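Local atomic coordinates of endoribonuclease L-PSP/chorismate mutase-like domain-containing protein (Shewanella oneidensis, PDB entry 2OTM), a protein that is of unknown function but belongs to the YjgF/chorismate mutase-like family and is a putative endoribonuclease. Residues B[28-31]-B[36-39]; B[78-83]-B[88-93]; B[70-75]-B[144-149]. All coordinates share one frame; numbering follows the deposited sequence.

Contact 1. Residues B[28-31]-B[36-39]; sequences EPYS and QLMT
Ser31 and Met38 face each other in the hydrogen-bonded pair of a β-hairpin, formed by strands 30-33 and 36-39 at the edge of the sheet within this chain of YjgF-like fold. This is the tight part. Ser31 N gives its hydrogen to Met38 O over 2.9 Å, and Met38 N answers to Ser31 O over 2.9 Å, the second bond nearly straight with 166° at the hydrogen. Each carbonyl also takes an aliphatic hydrogen: Tyr30 CA stands 3.1 Å from Met38 O, and Leu37 CA 3.4 Å from Ser31 O.

The side chains of the same pair also meet, Ser31 OG 3.4 Å from Met38 CG. Residue 38 is a selenomethionine, bent near its end, which packs on Arg95 of the second subunit. A small hydroxyl suits Ser31, because OG is buried at that interface and hydrogen-bonds to Ser131 of the second subunit.

The contact slackens toward Pro29, which is partly exposed. There Pro29 O meets Thr39 CA through a CA-H...O contact, while Thr39 OG1 accepts the hydrogen of Leu150 N in the next strand. Tyr30 is also partly exposed: its side chain starts on the Thr39 face, and then its phenol leads away from strand 36-39 to lie against helix 62-84. Leu37, with CG anti to the backbone N (chi1 170°), swings a branch back toward that ring. The two side chains pass at a slant, and the closest atoms are Tyr30 CD1 and Leu37 CD1, 3.3 Å apart.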
loop_
_atom_site.group_PDB
_atom_site.type_symbol
_atom_site.label_atom_id
_atom_site.label_comp_id
_atom_site.label_asym_id
_atom_site.label_seq_id
_atom_site.Cartn_x
_atom_site.Cartn_y
_atom_site.Cartn_z
ATOM N N GLU B 28 8.667 -12.916 6.166
ATOM C CA GLU B 28 8.761 -12.691 7.600
ATOM C C GLU B 28 7.466 -12.065 8.105
ATOM O O GLU B 28 6.884 -11.219 7.420
ATOM C CB GLU B 28 9.918 -11.717 7.911
ATOM C CG GLU B 28 11.300 -12.228 7.524
ATOM C CD GLU B 28 11.686 -13.461 8.324
ATOM O OE1 GLU B 28 11.268 -13.545 9.500
ATOM O OE2 GLU B 28 12.369 -14.351 7.769
ATOM N N PRO B 29 6.992 -12.483 9.278
ATOM C CA PRO B 29 5.835 -11.838 9.891
ATOM C C PRO B 29 5.994 -10.370 10.185
ATOM O O PRO B 29 5.004 -9.681 10.283
ATOM C CB PRO B 29 5.663 -12.595 11.207
ATOM C CG PRO B 29 6.875 -13.360 11.380
ATOM C CD PRO B 29 7.393 -13.667 10.042
ATOM N N TYR B 30 7.225 -9.904 10.349
ATOM C CA TYR B 30 7.485 -8.487 10.470
ATOM C C TYR B 30 8.888 -8.196 9.987
ATOM O O TYR B 30 9.743 -9.107 9.901
ATOM C CB TYR B 30 7.305 -7.986 11.917
ATOM C CG TYR B 30 8.251 -8.581 12.926
ATOM C CD1 TYR B 30 9.477 -8.005 13.193
ATOM C CD2 TYR B 30 7.906 -9.725 13.623
ATOM C CE1 TYR B 30 10.346 -8.574 14.114
ATOM C CE2 TYR B 30 8.753 -10.284 14.537
ATOM C CZ TYR B 30 9.971 -9.709 14.772
ATOM O OH TYR B 30 10.803 -10.281 15.692
ATOM N N SER B 31 9.134 -6.934 9.649
ATOM C CA SER B 31 10.467 -6.483 9.369
ATOM C C SER B 31 10.729 -5.152 10.057
ATOM O O SER B 31 9.814 -4.481 10.537
ATOM C CB SER B 31 10.731 -6.412 7.852
ATOM O OG SER B 31 9.877 -5.533 7.139
ATOM N N GLN B 36 11.503 1.697 12.285
ATOM C CA GLN B 36 10.186 1.370 11.755
ATOM C C GLN B 36 10.000 -0.133 11.702
ATOM O O GLN B 36 10.754 -0.828 11.044
ATOM C CB GLN B 36 10.031 1.970 10.351
ATOM C CG GLN B 36 10.085 3.483 10.359
ATOM C CD GLN B 36 10.222 4.092 8.989
ATOM O OE1 GLN B 36 11.142 4.845 8.752
ATOM N NE2 GLN B 36 9.320 3.768 8.080
ATOM N N LEU B 37 9.006 -0.616 12.434
ATOM C CA LEU B 37 8.632 -2.013 12.499
ATOM C C LEU B 37 7.319 -2.171 11.737
ATOM O O LEU B 37 6.371 -1.427 11.994
ATOM C CB LEU B 37 8.442 -2.395 13.964
ATOM C CG LEU B 37 7.824 -3.738 14.357
ATOM C CD1 LEU B 37 8.644 -4.881 13.895
ATOM C CD2 LEU B 37 7.709 -3.781 15.870
HETATM N N MSE B 38 7.270 -3.109 10.796
HETATM C CA MSE B 38 6.076 -3.286 9.989
HETATM C C MSE B 38 5.706 -4.750 9.920
HETATM O O MSE B 38 6.562 -5.607 9.727
HETATM C CB MSE B 38 6.289 -2.705 8.612
HETATM C CG MSE B 38 7.435 -3.297 7.858
HETATM SE SE MSE B 38 7.929 -2.124 6.432
HETATM C CE MSE B 38 8.654 -0.689 7.401
ATOM N N THR B 39 4.420 -5.045 10.077
ATOM C CA THR B 39 3.958 -6.429 9.991
ATOM C C THR B 39 3.653 -6.820 8.534
ATOM O O THR B 39 3.463 -5.969 7.664
ATOM C CB THR B 39 2.711 -6.661 10.856
ATOM O OG1 THR B 39 1.560 -6.044 10.238
ATOM C CG2 THR B 39 2.934 -6.099 12.239
#

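Contact 2. Residues B[78-83]-B[88-93]; sequences AQLKQA and SRIKQI
A β-α-β crossover carries the chain from strand 36-39 through helix 62-84 to strand 92-100, and in this contact Leu80, near the end of that helix, meets Ile90 and Ile93 at the entry to the strand. The two strands run parallel, with strand 146-153 lying between them in the sheet. The return is abrupt: after the helix the chain makes a short 3-10 turn through Ser88 and Arg89 before Ile90 points back at the helix.

The contact is purely apolar and depends on methyl groups. Leu80 CD1 touches Ile93 CD1 at 3.6 Å, the two side chains reaching for one another tip to tip. The same Leu80 CD1 lies 4.0 Å from Ile90 CD1, but here the chains cross at about a right angle, and Ile90 CD1 also comes within 4.1 Å of Leu80 CB. Ile93 starts off to one side of the helix; CG1 lies beside the backbone N (chi1 -53°), and a second bend along the chain (chi2 -70°) brings CD1 round to the leucine. Long, branched residues suit these places, since the CA atoms of Leu80 and Ile90 remain 8.7 Å apart and hydrocarbon must fill the interval.

Between the isoleucines, Lys91 and Gln92 both face Glu153 in a classic β-bulge. Leu80 packs further on Leu37 and Thr39 of strand 36-39 and on Leu150 of strand 146-153, while Ile90 and Ile93 both lean on Ala152, so the cluster seats the helix on three adjoining strands.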
loop_
_atom_site.group_PDB
_atom_site.type_symbol
_atom_site.label_atom_id
_atom_site.label_comp_id
_atom_site.label_asym_id
_atom_site.label_seq_id
_atom_site.Cartn_x
_atom_site.Cartn_y
_atom_site.Cartn_z
ATOM N N ALA B 78 -0.573 -8.851 18.812
ATOM C CA ALA B 78 0.168 -10.027 19.252
ATOM C C ALA B 78 1.500 -10.119 18.498
ATOM O O ALA B 78 2.549 -10.433 19.082
ATOM C CB ALA B 78 -0.683 -11.312 19.104
ATOM N N GLN B 79 1.476 -9.806 17.213
ATOM C CA GLN B 79 2.681 -9.868 16.403
ATOM C C GLN B 79 3.692 -8.831 16.892
ATOM O O GLN B 79 4.881 -9.111 16.991
ATOM C CB GLN B 79 2.319 -9.585 14.939
ATOM C CG GLN B 79 3.488 -9.696 13.971
ATOM C CD GLN B 79 3.971 -11.101 13.898
ATOM O OE1 GLN B 79 3.331 -11.934 13.268
ATOM N NE2 GLN B 79 5.085 -11.392 14.577
ATOM N N LEU B 80 3.201 -7.638 17.208
ATOM C CA LEU B 80 4.063 -6.551 17.675
ATOM C C LEU B 80 4.665 -6.924 19.022
ATOM O O LEU B 80 5.845 -6.658 19.266
ATOM C CB LEU B 80 3.284 -5.240 17.798
ATOM C CG LEU B 80 2.762 -4.619 16.497
ATOM C CD1 LEU B 80 1.984 -3.370 16.828
ATOM C CD2 LEU B 80 3.905 -4.336 15.513
ATOM N N LYS B 81 3.863 -7.535 19.885
ATOM C CA LYS B 81 4.363 -7.926 21.203
ATOM C C LYS B 81 5.470 -8.967 21.103
ATOM O O LYS B 81 6.430 -8.964 21.890
ATOM C CB LYS B 81 3.252 -8.491 22.083
ATOM C CG LYS B 81 3.775 -8.897 23.484
ATOM C CD LYS B 81 2.773 -8.671 24.573
ATOM C CE LYS B 81 3.272 -9.230 25.920
ATOM N NZ LYS B 81 4.199 -8.310 26.666
ATOM N N GLN B 82 5.321 -9.878 20.146
ATOM C CA GLN B 82 6.356 -10.869 19.902
ATOM C C GLN B 82 7.645 -10.217 19.439
ATOM O O GLN B 82 8.722 -10.604 19.868
ATOM C CB GLN B 82 5.887 -11.890 18.877
ATOM C CG GLN B 82 6.746 -13.130 18.808
ATOM C CD GLN B 82 6.452 -13.938 17.556
ATOM O OE1 GLN B 82 5.978 -15.066 17.639
ATOM N NE2 GLN B 82 6.689 -13.341 16.387
ATOM N N ALA B 83 7.532 -9.220 18.578
ATOM C CA ALA B 83 8.677 -8.511 18.083
ATOM C C ALA B 83 9.369 -7.662 19.162
ATOM O O ALA B 83 10.593 -7.637 19.201
ATOM C CB ALA B 83 8.267 -7.625 16.936
ATOM N N SER B 88 4.971 -1.364 25.663
ATOM C CA SER B 88 5.411 -0.015 26.068
ATOM C C SER B 88 6.574 0.528 25.264
ATOM O O SER B 88 6.843 1.717 25.264
ATOM C CB SER B 88 5.854 -0.034 27.536
ATOM O OG SER B 88 4.746 -0.296 28.357
ATOM N N ARG B 89 7.311 -0.369 24.634
ATOM C CA ARG B 89 8.461 0.002 23.799
ATOM C C ARG B 89 8.065 0.680 22.485
ATOM O O ARG B 89 8.887 1.333 21.817
ATOM C CB ARG B 89 9.341 -1.210 23.552
ATOM C CG ARG B 89 9.960 -1.753 24.860
ATOM C CD ARG B 89 10.774 -3.034 24.707
ATOM N NE ARG B 89 11.296 -3.387 26.039
ATOM C CZ ARG B 89 11.515 -4.616 26.515
ATOM N NH1 ARG B 89 11.318 -5.692 25.778
ATOM N NH2 ARG B 89 11.965 -4.765 27.762
ATOM N N ILE B 90 6.806 0.554 22.121
ATOM C CA ILE B 90 6.307 1.223 20.905
ATOM C C ILE B 90 6.078 2.706 21.164
ATOM O O ILE B 90 5.276 3.085 22.031
ATOM C CB ILE B 90 5.045 0.521 20.390
ATOM C CG1 ILE B 90 5.425 -0.877 19.868
ATOM C CG2 ILE B 90 4.307 1.378 19.262
ATOM C CD1 ILE B 90 4.294 -1.810 19.712
ATOM N N LYS B 91 6.809 3.560 20.449
ATOM C CA LYS B 91 6.596 5.003 20.541
ATOM C C LYS B 91 5.269 5.427 19.925
ATOM O O LYS B 91 4.575 6.264 20.465
ATOM C CB LYS B 91 7.719 5.747 19.842
ATOM C CG LYS B 91 9.035 5.613 20.568
ATOM C CD LYS B 91 10.114 6.485 19.925
ATOM C CE LYS B 91 11.424 6.388 20.723
ATOM N NZ LYS B 91 12.391 7.454 20.361
ATOM N N GLN B 92 4.925 4.840 18.781
ATOM C CA GLN B 92 3.638 5.104 18.136
ATOM C C GLN B 92 3.332 4.041 17.128
ATOM O O GLN B 92 4.230 3.509 16.516
ATOM C CB GLN B 92 3.623 6.465 17.399
ATOM C CG GLN B 92 4.792 6.702 16.463
ATOM C CD GLN B 92 4.582 7.900 15.500
ATOM O OE1 GLN B 92 3.470 8.434 15.360
ATOM N NE2 GLN B 92 5.656 8.304 14.833
ATOM N N ILE B 93 2.059 3.726 16.988
ATOM C CA ILE B 93 1.551 2.984 15.847
ATOM C C ILE B 93 1.142 4.058 14.879
ATOM O O ILE B 93 0.070 4.639 15.045
ATOM C CB ILE B 93 0.289 2.159 16.173
ATOM C CG1 ILE B 93 0.496 1.237 17.384
ATOM C CG2 ILE B 93 -0.137 1.353 14.915
ATOM C CD1 ILE B 93 1.392 0.147 17.120
#

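Contact 3. Residues B[70-75]-B[144-149]; sequences RLATLN and SLCLVY
Ala72 and Thr73 of helix 62-84 lie on Cys146 and Val148, two residues whose side chains rise from the same face of strand 146-153. Followed from its start, segment 70-75 first sends Arg70 away from the strand to a salt bridge with Glu122 of helix 109-124.

Ala72 is the first to touch and points toward the strand. Its CB sits 3.7 Å from Val148 CG2 and 4.0 Å from Cys146 SG, resting over both side chains at once. A lone methyl suits this position, for it lets the CA atoms of Ala72 and Val148 approach to 6.0 Å and the axes of 70-75 and 146-149 to 7.8 Å, these short segments running in the same general direction but 39° apart.

Thr73 OG1 lies against both Val148 methyls, nearest CG1 at 3.7 Å, the side chains slanting across one another. This OG1 is held beside the backbone N (chi1 -60°), where it bonds back to Cys69 O one turn earlier. With its hydroxyl paired inside the helix, a threonine can be buried here.

Asn75 stays clear of the strand. Its ND2 binds Leu71 O at 3.0 Å from above the carbonyl plane, and Asn75 N reaches that oxygen from the opposite face; ND2 also hydrogen-bonds to Tyr45 O. The chemistry implies that helix and strand are held here by the fit and burial of small groups, while polar atoms find their partners within their own segments or in other neighbours.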
loop_
_atom_site.group_PDB
_atom_site.type_symbol
_atom_site.label_atom_id
_atom_site.label_comp_id
_atom_site.label_asym_id
_atom_site.label_seq_id
_atom_site.Cartn_x
_atom_site.Cartn_y
_atom_site.Cartn_z
ATOM N N ARG B 70 -11.314 -5.625 14.232
ATOM C CA ARG B 70 -10.850 -5.594 15.624
ATOM C C ARG B 70 -10.039 -6.861 15.931
ATOM O O ARG B 70 -8.953 -6.784 16.522
ATOM C CB ARG B 70 -12.046 -5.429 16.568
ATOM C CG ARG B 70 -11.721 -5.340 18.053
ATOM C CD ARG B 70 -13.008 -5.137 18.878
ATOM N NE ARG B 70 -12.776 -5.233 20.337
ATOM C CZ ARG B 70 -12.453 -4.214 21.144
ATOM N NH1 ARG B 70 -12.295 -2.989 20.684
ATOM N NH2 ARG B 70 -12.277 -4.427 22.435
ATOM N N LEU B 71 -10.547 -8.028 15.546
ATOM C CA LEU B 71 -9.864 -9.285 15.827
ATOM C C LEU B 71 -8.545 -9.397 15.045
ATOM O O LEU B 71 -7.532 -9.849 15.588
ATOM C CB LEU B 71 -10.774 -10.473 15.532
ATOM C CG LEU B 71 -10.289 -11.864 15.889
ATOM C CD1 LEU B 71 -9.807 -11.983 17.354
ATOM C CD2 LEU B 71 -11.385 -12.881 15.520
ATOM N N ALA B 72 -8.551 -9.010 13.772
ATOM C CA ALA B 72 -7.295 -8.974 12.986
ATOM C C ALA B 72 -6.254 -8.057 13.624
ATOM O O ALA B 72 -5.043 -8.352 13.630
ATOM C CB ALA B 72 -7.605 -8.523 11.534
ATOM N N THR B 73 -6.726 -6.945 14.182
ATOM C CA THR B 73 -5.828 -5.975 14.825
ATOM C C THR B 73 -5.307 -6.546 16.152
ATOM O O THR B 73 -4.154 -6.349 16.508
ATOM C CB THR B 73 -6.509 -4.629 15.020
ATOM O OG1 THR B 73 -6.914 -4.114 13.729
ATOM C CG2 THR B 73 -5.553 -3.654 15.679
ATOM N N LEU B 74 -6.142 -7.283 16.870
ATOM C CA LEU B 74 -5.659 -7.970 18.067
ATOM C C LEU B 74 -4.553 -8.938 17.706
ATOM O O LEU B 74 -3.561 -9.036 18.430
ATOM C CB LEU B 74 -6.809 -8.719 18.755
ATOM C CG LEU B 74 -6.533 -9.287 20.137
ATOM C CD1 LEU B 74 -6.224 -8.144 21.140
ATOM C CD2 LEU B 74 -7.720 -10.129 20.583
ATOM N N ASN B 75 -4.722 -9.661 16.596
ATOM C CA ASN B 75 -3.659 -10.520 16.057
ATOM C C ASN B 75 -2.405 -9.727 15.708
ATOM O O ASN B 75 -1.305 -10.117 16.072
ATOM C CB ASN B 75 -4.146 -11.311 14.822
ATOM C CG ASN B 75 -4.878 -12.589 15.197
ATOM O OD1 ASN B 75 -4.260 -13.664 15.250
ATOM N ND2 ASN B 75 -6.174 -12.478 15.508
ATOM N N SER B 144 -10.417 -14.726 3.585
ATOM C CA SER B 144 -10.619 -13.876 4.736
ATOM C C SER B 144 -11.468 -12.658 4.395
ATOM O O SER B 144 -11.375 -12.089 3.318
ATOM C CB SER B 144 -9.278 -13.412 5.298
ATOM O OG SER B 144 -9.423 -12.726 6.545
ATOM N N LEU B 145 -12.301 -12.226 5.329
ATOM C CA LEU B 145 -13.032 -10.979 5.142
ATOM C C LEU B 145 -12.089 -9.779 5.139
ATOM O O LEU B 145 -12.335 -8.793 4.446
ATOM C CB LEU B 145 -14.068 -10.816 6.228
ATOM C CG LEU B 145 -14.818 -9.500 6.287
ATOM C CD1 LEU B 145 -15.665 -9.325 5.019
ATOM C CD2 LEU B 145 -15.654 -9.582 7.528
ATOM N N CYS B 146 -11.002 -9.866 5.903
ATOM C CA CYS B 146 -10.117 -8.738 6.025
ATOM C C CYS B 146 -8.682 -9.117 6.312
ATOM O O CYS B 146 -8.374 -10.246 6.718
ATOM C CB CYS B 146 -10.615 -7.791 7.120
ATOM S SG CYS B 146 -10.549 -8.455 8.820
ATOM N N LEU B 147 -7.822 -8.143 6.090
ATOM C CA LEU B 147 -6.409 -8.259 6.408
ATOM C C LEU B 147 -5.941 -6.920 6.963
ATOM O O LEU B 147 -6.271 -5.851 6.402
ATOM C CB LEU B 147 -5.695 -8.620 5.106
ATOM C CG LEU B 147 -4.387 -9.349 4.926
ATOM C CD1 LEU B 147 -4.302 -10.652 5.691
ATOM C CD2 LEU B 147 -4.248 -9.584 3.405
ATOM N N VAL B 148 -5.111 -6.960 8.005
ATOM C CA VAL B 148 -4.635 -5.752 8.652
ATOM C C VAL B 148 -3.111 -5.772 8.696
ATOM O O VAL B 148 -2.498 -6.822 8.930
ATOM C CB VAL B 148 -5.253 -5.640 10.099
ATOM C CG1 VAL B 148 -4.508 -4.662 10.953
ATOM C CG2 VAL B 148 -6.756 -5.283 9.994
ATOM N N TYR B 149 -2.513 -4.602 8.460
ATOM C CA TYR B 149 -1.086 -4.382 8.550
ATOM C C TYR B 149 -0.856 -3.176 9.455
ATOM O O TYR B 149 -1.507 -2.143 9.302
ATOM C CB TYR B 149 -0.493 -4.044 7.182
ATOM C CG TYR B 149 -0.629 -5.120 6.149
ATOM C CD1 TYR B 149 -1.826 -5.333 5.474
ATOM C CD2 TYR B 149 0.464 -5.888 5.791
ATOM C CE1 TYR B 149 -1.937 -6.335 4.504
ATOM C CE2 TYR B 149 0.368 -6.909 4.825
ATOM C CZ TYR B 149 -0.847 -7.122 4.190
ATOM O OH TYR B 149 -0.914 -8.098 3.228
#

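Helix 62-84 ties the three contacts together: its later part covers contact 1 and supplies contact 2, while its middle supplies contact 3. The centres of contacts 1 and 2 are about 10 Å apart, and they touch directly, with Tyr30 CZ 3.5 Å from Ala83 CB and Thr39 CG2 3.8 Å from Leu80 CD2. Contact 3 lies about 15 Å from contact 1 and 16 Å from contact 2, centre to centre; it meets contact 1 across neighbouring strands, Thr39 O 3.5 Å from Tyr149 CD2. It is the most central, whereas contact 1 borders the second subunit. A bound calcium ion lies about 7 Å from the Met38 side chain and about 14 Å from that of Val148.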